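Local coordinates for protein glucuronoarabinoxylan endo-1,4-beta-xylanase (Clostridium papyrosolvens, PDB 4FMV) that hydrolyses internal beta-1,4-xylosidic linkages of plant-wall xylan as a family 30 glycoside hydrolase, this chain being the catalytic part of a longer secreted enzyme, at residues 236-240 with 241-245. Sequence-based numbering, arbitrary orientation.
Sequences DDDTT and GNIMN
Asp236 meets Asn242 mainly through water. One water lies between Asp236 OD2 and Asn242 ND2, giving a hydrogen to the carboxylate and taking one from the amide; a second accepts from the backbone N of Asp236 and donates to Asn242 OD1, so both ends of the amide are tied back to the loop. Asp237 makes the direct link. Its CG sits between the backbone N and the carbonyl carbon (chi1 59°), which turns OD1 in toward the first turn of the helix. There Asn242 ND2 donates to Asp237 OD1 at 3.0 Å in an almost straight bond. Asp237 OD1 lies in the plane of the Asn242 amide, whereas ND2 comes to it from above the carboxylate plane, the two flat groups being 57° apart. Asp237 OD1 also accepts from Thr239 N at 3.0 Å, which makes an Asx turn, and from Thr239 OG1 at 2.8 Å on the syn side. Three donors thus grip one oxygen, which should restrain the rotation of the carboxylate. Asp238 OD1 forms a salt bridge with Arg283, while Asp238 O rests 3.4 Å from Ile243 CG1. Thr239 is the N-cap residue, yet its hydroxyl is spent on Asp237; Thr239 O starts the helical ladder, accepting from Ile243 N at 3.0 Å. Thr240 continues it, its O accepting from Met244 N at 2.9 Å, with Met244 CG packed 3.4 Å from Thr240 O. In the (beta/alpha)8 barrel, this turn leads from strand 227-232 into helix 240-255. Ile243 faces helix 282-291, touching Lys282, Arg283 and Val286, whereas Thr240 reaches the loop residues Ser355 and Gln379, between strands of the beta-rich region that follows the barrel.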
ATOM      1  N   ASP A 236      11.717   4.404 -10.226  1.00 13.54           N
ATOM      2  CA  ASP A 236      11.956   5.289 -11.351  1.00 13.08           C
ATOM      3  C   ASP A 236      11.506   4.814 -12.726  1.00 11.96           C
ATOM      4  O   ASP A 236      11.031   5.616 -13.517  1.00 14.06           O
ATOM      5  CB  ASP A 236      13.450   5.624 -11.436  1.00 13.49           C
ATOM      6  CG  ASP A 236      13.886   6.625 -10.381  1.00 17.39           C
ATOM      7  OD1 ASP A 236      13.030   7.320  -9.792  1.00 15.47           O
ATOM      8  OD2 ASP A 236      15.097   6.720 -10.158  1.00 20.94           O
ATOM      9  N   ASP A 237      11.729   3.543 -13.037  1.00  9.03           N
ATOM     10  CA  ASP A 237      11.556   3.076 -14.408  1.00 12.67           C
ATOM     11  C   ASP A 237      11.506   1.556 -14.465  1.00 14.71           C
ATOM     12  O   ASP A 237      11.543   0.882 -13.429  1.00 17.22           O
ATOM     13  CB  ASP A 237      12.702   3.576 -15.286  1.00 14.12           C
ATOM     14  CG  ASP A 237      14.047   3.109 -14.788  1.00 18.66           C
ATOM     15  OD1 ASP A 237      14.143   1.938 -14.373  1.00 16.43           O
ATOM     16  OD2 ASP A 237      15.000   3.906 -14.807  1.00 25.06           O
ATOM     17  N   ASP A 238      11.449   1.033 -15.688  1.00 10.35           N
ATOM     18  CA  ASP A 238      11.275  -0.391 -15.921  1.00 13.19           C
ATOM     19  C   ASP A 238      12.564  -1.191 -16.157  1.00 12.19           C
ATOM     20  O   ASP A 238      12.500  -2.363 -16.554  1.00  8.24           O
ATOM     21  CB  ASP A 238      10.224  -0.645 -17.006  1.00 12.82           C
ATOM     22  CG  ASP A 238       8.848  -0.114 -16.609  1.00 16.87           C
ATOM     23  OD1 ASP A 238       8.360  -0.434 -15.502  1.00 11.31           O
ATOM     24  OD2 ASP A 238       8.259   0.651 -17.395  1.00 21.94           O
ATOM     25  N   THR A 239      13.719  -0.556 -15.984  1.00 13.73           N
ATOM     26  CA  THR A 239      14.983  -1.279 -16.096  1.00 13.58           C
ATOM     27  C   THR A 239      14.982  -2.442 -15.097  1.00 11.90           C
ATOM     28  O   THR A 239      14.319  -2.389 -14.068  1.00 13.07           O
ATOM     29  CB  THR A 239      16.230  -0.369 -15.869  1.00 16.28           C
ATOM     30  OG1 THR A 239      16.245   0.135 -14.519  1.00 17.15           O
ATOM     31  CG2 THR A 239      16.201   0.797 -16.837  1.00 19.10           C
ATOM     32  N   THR A 240      15.674  -3.516 -15.442  1.00 12.67           N
ATOM     33  CA  THR A 240      15.720  -4.707 -14.602  1.00 15.98           C
ATOM     34  C   THR A 240      16.137  -4.449 -13.136  1.00 14.53           C
ATOM     35  O   THR A 240      15.586  -5.057 -12.218  1.00 12.12           O
ATOM     36  CB  THR A 240      16.619  -5.755 -15.237  1.00 21.30           C
ATOM     37  OG1 THR A 240      16.185  -5.968 -16.587  1.00 24.02           O
ATOM     38  CG2 THR A 240      16.529  -7.078 -14.461  1.00 21.07           C
ATOM     39  N   GLY A 241      17.089  -3.550 -12.911  1.00 12.27           N
ATOM     40  CA  GLY A 241      17.499  -3.243 -11.542  1.00 16.92           C
ATOM     41  C   GLY A 241      16.328  -2.785 -10.679  1.00 15.37           C
ATOM     42  O   GLY A 241      16.194  -3.215  -9.531  1.00 15.84           O
ATOM     43  N   ASN A 242      15.492  -1.901 -11.232  1.00 11.63           N
ATOM     44  CA  ASN A 242      14.304  -1.400 -10.531  1.00 12.22           C
ATOM     45  C   ASN A 242      13.150  -2.390 -10.446  1.00  9.47           C
ATOM     46  O   ASN A 242      12.411  -2.380  -9.479  1.00 13.26           O
ATOM     47  CB  ASN A 242      13.824  -0.076 -11.120  1.00 11.34           C
ATOM     48  CG  ASN A 242      14.646   1.096 -10.619  1.00 15.69           C
ATOM     49  OD1 ASN A 242      14.985   1.156  -9.435  1.00 15.36           O
ATOM     50  ND2 ASN A 242      14.995   2.016 -11.514  1.00 14.57           N
ATOM     51  N   ILE A 243      12.994  -3.228 -11.467  1.00 10.73           N
ATOM     52  CA  ILE A 243      12.075  -4.349 -11.394  1.00 12.65           C
ATOM     53  C   ILE A 243      12.440  -5.223 -10.179  1.00 14.26           C
ATOM     54  O   ILE A 243      11.570  -5.615  -9.407  1.00 13.36           O
ATOM     55  CB  ILE A 243      12.095  -5.189 -12.711  1.00 10.59           C
ATOM     56  CG1 ILE A 243      11.631  -4.329 -13.898  1.00 11.67           C
ATOM     57  CG2 ILE A 243      11.179  -6.387 -12.600  1.00 10.40           C
ATOM     58  CD1 ILE A 243      10.384  -3.529 -13.611  1.00  8.84           C
ATOM     59  N   MET A 244      13.729  -5.533 -10.019  1.00 13.75           N
ATOM     60  CA  MET A 244      14.187  -6.337  -8.877  1.00 13.01           C
ATOM     61  C   MET A 244      14.119  -5.576  -7.547  1.00 14.42           C
ATOM     62  O   MET A 244      13.730  -6.134  -6.518  1.00 11.92           O
ATOM     63  CB  MET A 244      15.610  -6.831  -9.108  1.00 15.45           C
ATOM     64  CG  MET A 244      15.735  -7.811 -10.275  1.00 16.23           C
ATOM     65  SD  MET A 244      14.796  -9.307  -9.932  1.00 16.89           S
ATOM     66  CE  MET A 244      13.280  -9.041 -10.858  1.00 12.51           C
ATOM     67  N   ASN A 245      14.508  -4.305  -7.566  1.00 12.71           N
ATOM     68  CA  ASN A 245      14.407  -3.484  -6.369  1.00 13.68           C
ATOM     69  C   ASN A 245      12.989  -3.454  -5.857  1.00 11.41           C
ATOM     70  O   ASN A 245      12.767  -3.519  -4.655  1.00 10.20           O
ATOM     71  CB  ASN A 245      14.845  -2.053  -6.645  1.00 11.86           C
ATOM     72  CG  ASN A 245      16.337  -1.926  -6.766  1.00 13.13           C
ATOM     73  OD1 ASN A 245      17.085  -2.730  -6.207  1.00 13.52           O
ATOM     74  ND2 ASN A 245      16.785  -0.911  -7.497  1.00 15.54           N
TER
HETATM   75  O   HOH W   1      16.564   4.347 -10.892  1.00 21.43           O
HETATM   76  O   HOH W   2      13.926   3.868  -8.227  1.00 27.42           O